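Putative type VI secretion protein (Escherichia coli, PDB 6SKI) probably hydrolyses phospholipids as a toxic effector of the type VI secretion system, loaded onto the VgrG spike. Local coordinates at residues A[55-67]-A[247-259]. Sequence-based numbering, arbitrary orientation.
Sequences SRLMKFNECSAAR and VAAIGGISNFFDI
Met58 O is gripped by two backbone N-H groups that reach it from opposite faces of its carbonyl plane: Asn61 N, closing the type I turn Met58-Asn61, and, across the contact, Gly252 N, 3.1 Å from Met58 O. Glycine suits the extended backbone that passes against this turn. The absence of a side chain at Gly251 and Gly252 lets the turn and the Asn61 amide lie close against the chain, and the positive phi of Gly251 (109°) itself favours glycine. The Asn61 amide reaches the next turn, Ile253-Phe256, because chi1 (-165°) swings CG away from the backbone N. There Asn61 OD1 accepts from Asn255 N at 2.9 Å, in the carbonyl plane, while Asn61 ND2 donates to Ser254 OG at 3.1 Å; an amide can serve both needs at once. The family and the parallel strands of the central sheet mark an alpha/beta-hydrolase fold, in which 247-259 belongs to the loop between strands 237-243 and 278-284, and Ile250 lies near a probable Ser197-His310-Asp245 triad. Further along, Glu62 OE2 takes a weak hydrogen bond from Asn255 ND2, and Glu62 OE1 forms a salt bridge with Arg67 NH2 (2.6 Å). Asn255 ND2 also sits over the centre of one face of the Arg67 guanidinium, the guanidinium and Asn255 amide planes 28° apart. Phe256 turns the edge of its ring to the backbone of Leu57, with Leu57 O and Asn61 CB near the ring plane.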
ATOM      1  N   SER A  55      -0.566  -1.782 -14.220  1.00 56.13           N
ATOM      2  CA  SER A  55       0.246  -2.500 -13.239  1.00 56.13           C
ATOM      3  C   SER A  55       0.564  -3.913 -13.715  1.00 56.13           C
ATOM      4  O   SER A  55       1.710  -4.381 -13.629  1.00 56.13           O
ATOM      5  CB  SER A  55      -0.490  -2.542 -11.903  1.00 56.13           C
ATOM      6  OG  SER A  55      -0.156  -1.438 -11.087  1.00 56.13           O
ATOM      7  N   ARG A  56      -0.454  -4.612 -14.217  1.00 57.11           N
ATOM      8  CA  ARG A  56      -0.259  -5.965 -14.718  1.00 57.11           C
ATOM      9  C   ARG A  56       0.740  -5.985 -15.864  1.00 57.11           C
ATOM     10  O   ARG A  56       1.527  -6.928 -15.995  1.00 57.11           O
ATOM     11  CB  ARG A  56      -1.602  -6.542 -15.156  1.00 57.11           C
ATOM     12  CG  ARG A  56      -2.580  -6.737 -14.013  1.00 57.11           C
ATOM     13  CD  ARG A  56      -3.744  -7.612 -14.427  1.00 57.11           C
ATOM     14  NE  ARG A  56      -3.928  -7.618 -15.873  1.00 57.11           N
ATOM     15  CZ  ARG A  56      -4.885  -6.945 -16.503  1.00 57.11           C
ATOM     16  NH1 ARG A  56      -5.744  -6.209 -15.812  1.00 57.11           N
ATOM     17  NH2 ARG A  56      -4.983  -7.005 -17.823  1.00 57.11           N
ATOM     18  N   LEU A  57       0.730  -4.946 -16.702  1.00 55.07           N
ATOM     19  CA  LEU A  57       1.695  -4.873 -17.792  1.00 55.07           C
ATOM     20  C   LEU A  57       3.080  -4.496 -17.292  1.00 55.07           C
ATOM     21  O   LEU A  57       4.079  -4.952 -17.852  1.00 55.07           O
ATOM     22  CB  LEU A  57       1.228  -3.876 -18.849  1.00 55.07           C
ATOM     23  CG  LEU A  57      -0.044  -4.262 -19.594  1.00 55.07           C
ATOM     24  CD1 LEU A  57      -0.359  -3.243 -20.662  1.00 55.07           C
ATOM     25  CD2 LEU A  57       0.099  -5.645 -20.187  1.00 55.07           C
ATOM     26  N   MET A  58       3.161  -3.668 -16.249  1.00 54.84           N
ATOM     27  CA  MET A  58       4.446  -3.410 -15.612  1.00 54.84           C
ATOM     28  C   MET A  58       5.072  -4.698 -15.117  1.00 54.84           C
ATOM     29  O   MET A  58       6.299  -4.836 -15.116  1.00 54.84           O
ATOM     30  CB  MET A  58       4.271  -2.439 -14.446  1.00 54.84           C
ATOM     31  CG  MET A  58       4.869  -1.071 -14.663  1.00 54.84           C
ATOM     32  SD  MET A  58       4.863  -0.096 -13.153  1.00 54.84           S
ATOM     33  CE  MET A  58       6.424  -0.577 -12.425  1.00 54.84           C
ATOM     34  N   LYS A  59       4.241  -5.648 -14.693  1.00 52.99           N
ATOM     35  CA  LYS A  59       4.770  -6.930 -14.234  1.00 52.99           C
ATOM     36  C   LYS A  59       5.449  -7.712 -15.359  1.00 52.99           C
ATOM     37  O   LYS A  59       6.225  -8.634 -15.083  1.00 52.99           O
ATOM     38  CB  LYS A  59       3.658  -7.751 -13.584  1.00 52.99           C
ATOM     39  CG  LYS A  59       3.609  -7.577 -12.075  1.00 52.99           C
ATOM     40  CD  LYS A  59       2.509  -8.392 -11.432  1.00 52.99           C
ATOM     41  CE  LYS A  59       1.146  -7.820 -11.755  1.00 52.99           C
ATOM     42  NZ  LYS A  59       0.058  -8.746 -11.348  1.00 52.99           N
ATOM     43  N   PHE A  60       5.172  -7.376 -16.625  1.00 52.55           N
ATOM     44  CA  PHE A  60       5.859  -8.034 -17.737  1.00 52.55           C
ATOM     45  C   PHE A  60       7.363  -7.821 -17.686  1.00 52.55           C
ATOM     46  O   PHE A  60       8.123  -8.675 -18.153  1.00 52.55           O
ATOM     47  CB  PHE A  60       5.343  -7.524 -19.082  1.00 52.55           C
ATOM     48  CG  PHE A  60       4.178  -8.291 -19.626  1.00 52.55           C
ATOM     49  CD1 PHE A  60       4.352  -9.176 -20.675  1.00 52.55           C
ATOM     50  CD2 PHE A  60       2.908  -8.103 -19.121  1.00 52.55           C
ATOM     51  CE1 PHE A  60       3.289  -9.871 -21.193  1.00 52.55           C
ATOM     52  CE2 PHE A  60       1.840  -8.796 -19.637  1.00 52.55           C
ATOM     53  CZ  PHE A  60       2.030  -9.681 -20.675  1.00 52.55           C
ATOM     54  N   ASN A  61       7.807  -6.683 -17.164  1.00 54.18           N
ATOM     55  CA  ASN A  61       9.229  -6.378 -17.104  1.00 54.18           C
ATOM     56  C   ASN A  61       9.972  -7.441 -16.306  1.00 54.18           C
ATOM     57  O   ASN A  61       9.661  -7.686 -15.136  1.00 54.18           O
ATOM     58  CB  ASN A  61       9.429  -4.999 -16.480  1.00 54.18           C
ATOM     59  CG  ASN A  61      10.813  -4.443 -16.712  1.00 54.18           C
ATOM     60  OD1 ASN A  61      11.152  -4.049 -17.821  1.00 54.18           O
ATOM     61  ND2 ASN A  61      11.613  -4.383 -15.659  1.00 54.18           N
ATOM     62  N   GLU A  62      10.933  -8.096 -16.964  1.00 54.50           N
ATOM     63  CA  GLU A  62      11.818  -9.093 -16.363  1.00 54.50           C
ATOM     64  C   GLU A  62      11.104 -10.405 -16.056  1.00 54.50           C
ATOM     65  O   GLU A  62      11.738 -11.362 -15.602  1.00 54.50           O
ATOM     66  CB  GLU A  62      12.485  -8.555 -15.093  1.00 54.50           C
ATOM     67  CG  GLU A  62      13.221  -7.244 -15.281  1.00 54.50           C
ATOM     68  CD  GLU A  62      14.523  -7.410 -16.035  1.00 54.50           C
ATOM     69  OE1 GLU A  62      15.055  -8.539 -16.065  1.00 54.50           O
ATOM     70  OE2 GLU A  62      15.016  -6.414 -16.600  1.00 54.50           O
ATOM     71  N   CYS A  63       9.796 -10.474 -16.307  1.00 52.93           N
ATOM     72  CA  CYS A  63       9.032 -11.681 -16.020  1.00 52.93           C
ATOM     73  C   CYS A  63       8.208 -12.165 -17.204  1.00 52.93           C
ATOM     74  O   CYS A  63       7.387 -13.073 -17.037  1.00 52.93           O
ATOM     75  CB  CYS A  63       8.112 -11.465 -14.814  1.00 52.93           C
ATOM     76  SG  CYS A  63       8.898 -11.743 -13.222  1.00 52.93           S
ATOM     77  N   SER A  64       8.402 -11.599 -18.390  1.00 54.03           N
ATOM     78  CA  SER A  64       7.684 -12.079 -19.556  1.00 54.03           C
ATOM     79  C   SER A  64       8.197 -13.456 -19.960  1.00 54.03           C
ATOM     80  O   SER A  64       9.295 -13.874 -19.589  1.00 54.03           O
ATOM     81  CB  SER A  64       7.824 -11.102 -20.721  1.00 54.03           C
ATOM     82  OG  SER A  64       9.172 -10.726 -20.915  1.00 54.03           O
ATOM     83  N   ALA A  65       7.369 -14.175 -20.721  1.00 54.72           N
ATOM     84  CA  ALA A  65       7.762 -15.502 -21.179  1.00 54.72           C
ATOM     85  C   ALA A  65       8.994 -15.449 -22.069  1.00 54.72           C
ATOM     86  O   ALA A  65       9.716 -16.442 -22.182  1.00 54.72           O
ATOM     87  CB  ALA A  65       6.605 -16.170 -21.918  1.00 54.72           C
ATOM     88  N   ALA A  66       9.246 -14.308 -22.712  1.00 55.59           N
ATOM     89  CA  ALA A  66      10.396 -14.193 -23.599  1.00 55.59           C
ATOM     90  C   ALA A  66      11.696 -14.008 -22.827  1.00 55.59           C
ATOM     91  O   ALA A  66      12.746 -14.496 -23.258  1.00 55.59           O
ATOM     92  CB  ALA A  66      10.190 -13.041 -24.580  1.00 55.59           C
ATOM     93  N   ARG A  67      11.658 -13.297 -21.695  1.00 57.39           N
ATOM     94  CA  ARG A  67      12.861 -13.166 -20.877  1.00 57.39           C
ATOM     95  C   ARG A  67      13.284 -14.512 -20.311  1.00 57.39           C
ATOM     96  O   ARG A  67      14.476 -14.759 -20.099  1.00 57.39           O
ATOM     97  CB  ARG A  67      12.638 -12.155 -19.755  1.00 57.39           C
ATOM     98  CG  ARG A  67      12.213 -10.786 -20.236  1.00 57.39           C
ATOM     99  CD  ARG A  67      13.416  -9.926 -20.558  1.00 57.39           C
ATOM    100  NE  ARG A  67      14.329  -9.815 -19.428  1.00 57.39           N
ATOM    101  CZ  ARG A  67      15.410  -9.043 -19.420  1.00 57.39           C
ATOM    102  NH1 ARG A  67      15.713  -8.314 -20.485  1.00 57.39           N
ATOM    103  NH2 ARG A  67      16.187  -9.000 -18.347  1.00 57.39           N
ATOM    104  N   VAL A 247       7.342  -2.911  -0.783  1.00 44.07           N
ATOM    105  CA  VAL A 247       7.759  -3.294  -2.123  1.00 44.07           C
ATOM    106  C   VAL A 247       7.667  -2.025  -2.956  1.00 44.07           C
ATOM    107  O   VAL A 247       6.570  -1.605  -3.340  1.00 44.07           O
ATOM    108  CB  VAL A 247       6.899  -4.416  -2.710  1.00 44.07           C
ATOM    109  CG1 VAL A 247       7.301  -4.698  -4.144  1.00 44.07           C
ATOM    110  CG2 VAL A 247       7.005  -5.667  -1.862  1.00 44.07           C
ATOM    111  N   ALA A 248       8.814  -1.399  -3.222  1.00 45.27           N
ATOM    112  CA  ALA A 248       8.815  -0.099  -3.883  1.00 45.27           C
ATOM    113  C   ALA A 248       8.190  -0.173  -5.268  1.00 45.27           C
ATOM    114  O   ALA A 248       7.395   0.695  -5.645  1.00 45.27           O
ATOM    115  CB  ALA A 248      10.241   0.439  -3.970  1.00 45.27           C
ATOM    116  N   ALA A 249       8.529  -1.199  -6.037  1.00 46.76           N
ATOM    117  CA  ALA A 249       8.001  -1.369  -7.380  1.00 46.76           C
ATOM    118  C   ALA A 249       7.615  -2.821  -7.600  1.00 46.76           C
ATOM    119  O   ALA A 249       8.358  -3.732  -7.226  1.00 46.76           O
ATOM    120  CB  ALA A 249       9.017  -0.935  -8.438  1.00 46.76           C
ATOM    121  N   ILE A 250       6.452  -3.029  -8.211  1.00 48.12           N
ATOM    122  CA  ILE A 250       6.025  -4.361  -8.620  1.00 48.12           C
ATOM    123  C   ILE A 250       6.059  -4.400 -10.140  1.00 48.12           C
ATOM    124  O   ILE A 250       5.081  -4.046 -10.807  1.00 48.12           O
ATOM    125  CB  ILE A 250       4.626  -4.703  -8.077  1.00 48.12           C
ATOM    126  CG1 ILE A 250       4.613  -4.621  -6.553  1.00 48.12           C
ATOM    127  CG2 ILE A 250       4.206  -6.085  -8.529  1.00 48.12           C
ATOM    128  CD1 ILE A 250       3.252  -4.359  -5.963  1.00 48.12           C
ATOM    129  N   GLY A 251       7.183  -4.821 -10.691  1.00 50.79           N
ATOM    130  CA  GLY A 251       7.441  -4.702 -12.104  1.00 50.79           C
ATOM    131  C   GLY A 251       8.489  -3.648 -12.394  1.00 50.79           C
ATOM    132  O   GLY A 251       9.307  -3.283 -11.547  1.00 50.79           O
ATOM    133  N   GLY A 252       8.459  -3.151 -13.623  1.00 55.05           N
ATOM    134  CA  GLY A 252       9.406  -2.129 -14.020  1.00 55.05           C
ATOM    135  C   GLY A 252       9.075  -1.608 -15.398  1.00 55.05           C
ATOM    136  O   GLY A 252       8.105  -2.029 -16.030  1.00 55.05           O
ATOM    137  N   ILE A 253       9.894  -0.660 -15.847  1.00 56.83           N
ATOM    138  CA  ILE A 253       9.791  -0.098 -17.186  1.00 56.83           C
ATOM    139  C   ILE A 253      11.108  -0.140 -17.939  1.00 56.83           C
ATOM    140  O   ILE A 253      11.199   0.428 -19.029  1.00 56.83           O
ATOM    141  CB  ILE A 253       9.247   1.344 -17.150  1.00 56.83           C
ATOM    142  CG1 ILE A 253      10.223   2.264 -16.420  1.00 56.83           C
ATOM    143  CG2 ILE A 253       7.879   1.385 -16.496  1.00 56.83           C
ATOM    144  CD1 ILE A 253      10.269   3.661 -16.980  1.00 56.83           C
ATOM    145  N   SER A 254      12.136  -0.792 -17.390  1.00 55.42           N
ATOM    146  CA  SER A 254      13.463  -0.732 -17.994  1.00 55.42           C
ATOM    147  C   SER A 254      13.486  -1.372 -19.376  1.00 55.42           C
ATOM    148  O   SER A 254      14.224  -0.925 -20.261  1.00 55.42           O
ATOM    149  CB  SER A 254      14.486  -1.399 -17.078  1.00 55.42           C
ATOM    150  OG  SER A 254      14.021  -2.658 -16.627  1.00 55.42           O
ATOM    151  N   ASN A 255      12.693  -2.420 -19.584  1.00 54.55           N
ATOM    152  CA  ASN A 255      12.689  -3.143 -20.846  1.00 54.55           C
ATOM    153  C   ASN A 255      11.557  -2.726 -21.771  1.00 54.55           C
ATOM    154  O   ASN A 255      11.412  -3.309 -22.848  1.00 54.55           O
ATOM    155  CB  ASN A 255      12.617  -4.651 -20.594  1.00 54.55           C
ATOM    156  CG  ASN A 255      13.779  -5.158 -19.776  1.00 54.55           C
ATOM    157  OD1 ASN A 255      14.897  -4.665 -19.897  1.00 54.55           O
ATOM    158  ND2 ASN A 255      13.523  -6.148 -18.935  1.00 54.55           N
ATOM    159  N   PHE A 256      10.758  -1.736 -21.388  1.00 55.36           N
ATOM    160  CA  PHE A 256       9.722  -1.199 -22.259  1.00 55.36           C
ATOM    161  C   PHE A 256      10.357  -0.190 -23.204  1.00 55.36           C
ATOM    162  O   PHE A 256      10.869   0.841 -22.760  1.00 55.36           O
ATOM    163  CB  PHE A 256       8.611  -0.537 -21.450  1.00 55.36           C
ATOM    164  CG  PHE A 256       7.700  -1.503 -20.762  1.00 55.36           C
ATOM    165  CD1 PHE A 256       6.389  -1.644 -21.171  1.00 55.36           C
ATOM    166  CD2 PHE A 256       8.145  -2.256 -19.694  1.00 55.36           C
ATOM    167  CE1 PHE A 256       5.547  -2.526 -20.539  1.00 55.36           C
ATOM    168  CE2 PHE A 256       7.306  -3.137 -19.058  1.00 55.36           C
ATOM    169  CZ  PHE A 256       6.007  -3.271 -19.481  1.00 55.36           C
ATOM    170  N   PHE A 257      10.307  -0.479 -24.504  1.00 55.68           N
ATOM    171  CA  PHE A 257      10.946   0.392 -25.485  1.00 55.68           C
ATOM    172  C   PHE A 257      10.348   1.792 -25.463  1.00 55.68           C
ATOM    173  O   PHE A 257      11.063   2.785 -25.643  1.00 55.68           O
ATOM    174  CB  PHE A 257      10.819  -0.218 -26.878  1.00 55.68           C
ATOM    175  CG  PHE A 257      11.302   0.677 -27.977  1.00 55.68           C
ATOM    176  CD1 PHE A 257      12.653   0.844 -28.209  1.00 55.68           C
ATOM    177  CD2 PHE A 257      10.402   1.352 -28.781  1.00 55.68           C
ATOM    178  CE1 PHE A 257      13.096   1.667 -29.216  1.00 55.68           C
ATOM    179  CE2 PHE A 257      10.842   2.176 -29.788  1.00 55.68           C
ATOM    180  CZ  PHE A 257      12.190   2.332 -30.007  1.00 55.68           C
ATOM    181  N   ASP A 258       9.038   1.891 -25.242  1.00 60.24           N
ATOM    182  CA  ASP A 258       8.354   3.169 -25.398  1.00 60.24           C
ATOM    183  C   ASP A 258       8.728   4.154 -24.296  1.00 60.24           C
ATOM    184  O   ASP A 258       8.834   5.359 -24.550  1.00 60.24           O
ATOM    185  CB  ASP A 258       6.845   2.944 -25.420  1.00 60.24           C
ATOM    186  CG  ASP A 258       6.422   1.951 -26.479  1.00 60.24           C
ATOM    187  OD1 ASP A 258       6.439   0.736 -26.191  1.00 60.24           O
ATOM    188  OD2 ASP A 258       6.067   2.381 -27.596  1.00 60.24           O
ATOM    189  N   ILE A 259       8.928   3.670 -23.072  1.00 60.97           N
ATOM    190  CA  ILE A 259       8.956   4.531 -21.898  1.00 60.97           C
ATOM    191  C   ILE A 259      10.193   4.344 -21.034  1.00 60.97           C
ATOM    192  O   ILE A 259      10.302   4.999 -19.996  1.00 60.97           O
ATOM    193  CB  ILE A 259       7.685   4.340 -21.047  1.00 60.97           C
ATOM    194  CG1 ILE A 259       7.486   2.860 -20.735  1.00 60.97           C
ATOM    195  CG2 ILE A 259       6.474   4.894 -21.773  1.00 60.97           C
ATOM    196  CD1 ILE A 259       6.160   2.548 -20.108  1.00 60.97           C
TER